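Local coordinates for protein (R)-S-adenosyl-L-methionine hydrolase (Thermus thermophilus, PDB 2CW5) that catalyses the hydrolysis of S-adenosyl-L-methionine to adenosine and L-methionine, without chlorinase or fluorinase activity, at residues 79-90 / 137-145. Numbering follows the deposited sequence.
Sequences AVAALGRWTYVG and VFAPAAAHL
The ring of Phe-138 reaches the end of the hairpin 79-90, its CE1 lying 3.2 Å from the carbonyl carbon of Gly-90, while CE1 and CZ also meet the methyl of Ala-79. Val-89 CG1, anti to the backbone N (chi1 177°), lies at the ring's edge 3.8 Å from Phe-138 CD1 and also meets Ala-141 CB, whereas Val-89 CG2 meets Leu-145 CD1 at 3.6 Å. Leu-145 CD1 also touches Thr-87 CG2 at 3.5 Å and, more distantly, Ala-81 CB. Beside the ring, Ala-79 CB also meets Val-137 CG1 at 3.9 Å. This is the helix-on-sheet packing of an alpha/beta domain: helix 133-147 lies over one face of the mixed sheet, and its part 137-145 runs 22° from parallel to strand 79-83 and against strand 87-89. An alanine in place of Phe-138 would probably open a gap beside Gly-90 and leave Ala-79 and Val-89 without their shared apolar neighbour. Strand 64-68 supplies further packing through Leu-66, which touches Val-89 and Phe-138, and Val-68, which touches Phe-138. The phenylalanine side chain also lies about 4 Å from that of His-133 and about 5 Å from that of Asp-70, both probably important for activity, as in related enzymes. Paired backbone bonds between Val-80 and Gly-90, and between Ala-82 and Tyr-88, hold the hairpin's strands together.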
loop_
_atom_site.group_PDB
_atom_site.type_symbol
_atom_site.label_atom_id
_atom_site.label_comp_id
_atom_site.label_asym_id
_atom_site.label_seq_id
_atom_site.Cartn_x
_atom_site.Cartn_y
_atom_site.Cartn_z
ATOM N N ALA C 79 -18.492 1.820 -18.928
ATOM C CA ALA C 79 -17.539 0.783 -18.528
ATOM C C ALA C 79 -17.303 -0.146 -19.715
ATOM O O ALA C 79 -18.250 -0.700 -20.271
ATOM C CB ALA C 79 -18.086 -0.006 -17.343
ATOM N N VAL C 80 -16.041 -0.326 -20.100
ATOM C CA VAL C 80 -15.736 -1.172 -21.248
ATOM C C VAL C 80 -14.586 -2.156 -21.091
ATOM O O VAL C 80 -13.820 -2.122 -20.128
ATOM C CB VAL C 80 -15.399 -0.321 -22.500
ATOM C CG1 VAL C 80 -16.565 0.585 -22.855
ATOM C CG2 VAL C 80 -14.140 0.505 -22.243
ATOM N N ALA C 81 -14.501 -3.044 -22.074
ATOM C CA ALA C 81 -13.441 -4.027 -22.178
ATOM C C ALA C 81 -13.007 -3.846 -23.633
ATOM O O ALA C 81 -13.853 -3.799 -24.528
ATOM C CB ALA C 81 -13.981 -5.419 -21.960
ATOM N N ALA C 82 -11.706 -3.695 -23.860
ATOM C CA ALA C 82 -11.165 -3.526 -25.211
ATOM C C ALA C 82 -10.138 -4.632 -25.423
ATOM O O ALA C 82 -9.323 -4.903 -24.542
ATOM C CB ALA C 82 -10.517 -2.158 -25.354
ATOM N N LEU C 83 -10.173 -5.260 -26.592
ATOM C CA LEU C 83 -9.283 -6.377 -26.887
ATOM C C LEU C 83 -8.241 -6.116 -27.970
ATOM O O LEU C 83 -8.572 -5.707 -29.081
ATOM C CB LEU C 83 -10.120 -7.591 -27.296
ATOM C CG LEU C 83 -11.367 -7.892 -26.456
ATOM C CD1 LEU C 83 -12.233 -8.916 -27.184
ATOM C CD2 LEU C 83 -10.966 -8.403 -25.082
ATOM N N GLY C 84 -6.982 -6.366 -27.623
ATOM C CA GLY C 84 -5.877 -6.207 -28.551
ATOM C C GLY C 84 -4.927 -7.342 -28.214
ATOM O O GLY C 84 -5.393 -8.433 -27.872
ATOM N N ARG C 85 -3.619 -7.108 -28.309
ATOM C CA ARG C 85 -2.644 -8.135 -27.955
ATOM C C ARG C 85 -2.818 -8.377 -26.458
ATOM O O ARG C 85 -2.563 -9.469 -25.950
ATOM C CB ARG C 85 -1.207 -7.670 -28.235
ATOM C CG ARG C 85 -0.901 -7.399 -29.695
ATOM C CD ARG C 85 0.576 -7.633 -30.009
ATOM N NE ARG C 85 1.473 -6.745 -29.274
ATOM C CZ ARG C 85 1.638 -5.451 -29.536
ATOM N NH1 ARG C 85 0.964 -4.872 -30.523
ATOM N NH2 ARG C 85 2.485 -4.732 -28.813
ATOM N N TRP C 86 -3.227 -7.327 -25.756
ATOM C CA TRP C 86 -3.499 -7.407 -24.324
ATOM C C TRP C 86 -4.975 -7.049 -24.203
ATOM O O TRP C 86 -5.558 -6.506 -25.137
ATOM C CB TRP C 86 -2.650 -6.402 -23.540
ATOM C CG TRP C 86 -1.192 -6.762 -23.486
ATOM C CD1 TRP C 86 -0.605 -7.695 -22.678
ATOM C CD2 TRP C 86 -0.148 -6.225 -24.302
ATOM N NE1 TRP C 86 0.744 -7.771 -22.942
ATOM C CE2 TRP C 86 1.050 -6.880 -23.936
ATOM C CE3 TRP C 86 -0.107 -5.253 -25.312
ATOM C CZ2 TRP C 86 2.279 -6.594 -24.546
ATOM C CZ3 TRP C 86 1.114 -4.969 -25.918
ATOM C CH2 TRP C 86 2.291 -5.639 -25.531
ATOM N N THR C 87 -5.578 -7.366 -23.067
ATOM C CA THR C 87 -6.988 -7.073 -22.856
ATOM C C THR C 87 -7.099 -5.974 -21.815
ATOM O O THR C 87 -6.367 -5.969 -20.825
ATOM C CB THR C 87 -7.730 -8.338 -22.404
ATOM O OG1 THR C 87 -7.675 -9.305 -23.463
ATOM C CG2 THR C 87 -9.196 -8.028 -22.067
ATOM N N TYR C 88 -8.012 -5.038 -22.043
ATOM C CA TYR C 88 -8.173 -3.910 -21.135
ATOM C C TYR C 88 -9.571 -3.855 -20.551
ATOM O O TYR C 88 -10.553 -4.080 -21.254
ATOM C CB TYR C 88 -7.875 -2.611 -21.888
ATOM C CG TYR C 88 -6.553 -2.644 -22.624
ATOM C CD1 TYR C 88 -5.360 -2.366 -21.963
ATOM C CD2 TYR C 88 -6.492 -3.014 -23.969
ATOM C CE1 TYR C 88 -4.132 -2.462 -22.619
ATOM C CE2 TYR C 88 -5.274 -3.118 -24.634
ATOM C CZ TYR C 88 -4.096 -2.843 -23.953
ATOM O OH TYR C 88 -2.881 -2.982 -24.591
ATOM N N VAL C 89 -9.648 -3.563 -19.258
ATOM C CA VAL C 89 -10.927 -3.464 -18.567
ATOM C C VAL C 89 -10.891 -2.223 -17.692
ATOM O O VAL C 89 -10.060 -2.105 -16.794
ATOM C CB VAL C 89 -11.187 -4.699 -17.684
ATOM C CG1 VAL C 89 -12.501 -4.532 -16.913
ATOM C CG2 VAL C 89 -11.223 -5.946 -18.544
ATOM N N GLY C 90 -11.789 -1.285 -17.968
ATOM C CA GLY C 90 -11.822 -0.068 -17.190
ATOM C C GLY C 90 -12.764 0.948 -17.801
ATOM O O GLY C 90 -13.475 0.638 -18.756
ATOM N N VAL C 137 -18.728 -4.028 -11.229
ATOM C CA VAL C 137 -18.705 -4.106 -12.689
ATOM C C VAL C 137 -17.367 -4.560 -13.284
ATOM O O VAL C 137 -17.305 -5.550 -14.018
ATOM C CB VAL C 137 -19.082 -2.733 -13.324
ATOM C CG1 VAL C 137 -18.987 -2.814 -14.855
ATOM C CG2 VAL C 137 -20.500 -2.340 -12.912
ATOM N N PHE C 138 -16.290 -3.846 -12.966
ATOM C CA PHE C 138 -14.983 -4.189 -13.523
ATOM C C PHE C 138 -14.379 -5.516 -13.049
ATOM O O PHE C 138 -13.873 -6.290 -13.865
ATOM C CB PHE C 138 -14.003 -3.038 -13.279
ATOM C CG PHE C 138 -14.406 -1.754 -13.954
ATOM C CD1 PHE C 138 -14.560 -1.700 -15.340
ATOM C CD2 PHE C 138 -14.653 -0.605 -13.209
ATOM C CE1 PHE C 138 -14.955 -0.513 -15.973
ATOM C CE2 PHE C 138 -15.046 0.585 -13.830
ATOM C CZ PHE C 138 -15.197 0.628 -15.218
ATOM N N ALA C 139 -14.439 -5.791 -11.747
ATOM C CA ALA C 139 -13.876 -7.034 -11.216
ATOM C C ALA C 139 -14.503 -8.281 -11.837
ATOM O O ALA C 139 -13.789 -9.195 -12.264
ATOM C CB ALA C 139 -14.018 -7.080 -9.690
ATOM N N PRO C 140 -15.846 -8.349 -11.887
ATOM C CA PRO C 140 -16.463 -9.537 -12.482
ATOM C C PRO C 140 -16.113 -9.688 -13.964
ATOM O O PRO C 140 -15.996 -10.802 -14.474
ATOM C CB PRO C 140 -17.959 -9.314 -12.239
ATOM C CG PRO C 140 -18.085 -7.816 -12.160
ATOM C CD PRO C 140 -16.868 -7.428 -11.359
ATOM N N ALA C 141 -15.926 -8.560 -14.637
ATOM C CA ALA C 141 -15.578 -8.559 -16.053
ATOM C C ALA C 141 -14.165 -9.110 -16.232
ATOM O O ALA C 141 -13.906 -9.946 -17.106
ATOM C CB ALA C 141 -15.665 -7.139 -16.603
ATOM N N ALA C 142 -13.254 -8.642 -15.386
ATOM C CA ALA C 142 -11.866 -9.082 -15.436
ATOM C C ALA C 142 -11.754 -10.578 -15.147
ATOM O O ALA C 142 -10.997 -11.286 -15.806
ATOM C CB ALA C 142 -11.040 -8.293 -14.439
ATOM N N ALA C 143 -12.504 -11.059 -14.159
ATOM C CA ALA C 143 -12.467 -12.477 -13.813
ATOM C C ALA C 143 -12.958 -13.296 -15.010
ATOM O O ALA C 143 -12.359 -14.312 -15.381
ATOM C CB ALA C 143 -13.345 -12.740 -12.595
ATOM N N HIS C 144 -14.047 -12.830 -15.615
ATOM C CA HIS C 144 -14.640 -13.484 -16.774
ATOM C C HIS C 144 -13.585 -13.665 -17.864
ATOM O O HIS C 144 -13.386 -14.768 -18.371
ATOM C CB HIS C 144 -15.806 -12.634 -17.280
ATOM C CG HIS C 144 -16.529 -13.218 -18.452
ATOM N ND1 HIS C 144 -16.035 -13.163 -19.737
ATOM C CD2 HIS C 144 -17.733 -13.832 -18.538
ATOM C CE1 HIS C 144 -16.906 -13.710 -20.566
ATOM N NE2 HIS C 144 -17.945 -14.125 -19.864
ATOM N N LEU C 145 -12.900 -12.577 -18.205
ATOM C CA LEU C 145 -11.856 -12.606 -19.225
ATOM C C LEU C 145 -10.638 -13.419 -18.789
ATOM O O LEU C 145 -10.037 -14.120 -19.602
ATOM C CB LEU C 145 -11.428 -11.179 -19.574
ATOM C CG LEU C 145 -12.519 -10.368 -20.278
ATOM C CD1 LEU C 145 -12.122 -8.897 -20.351
ATOM C CD2 LEU C 145 -12.751 -10.952 -21.674
#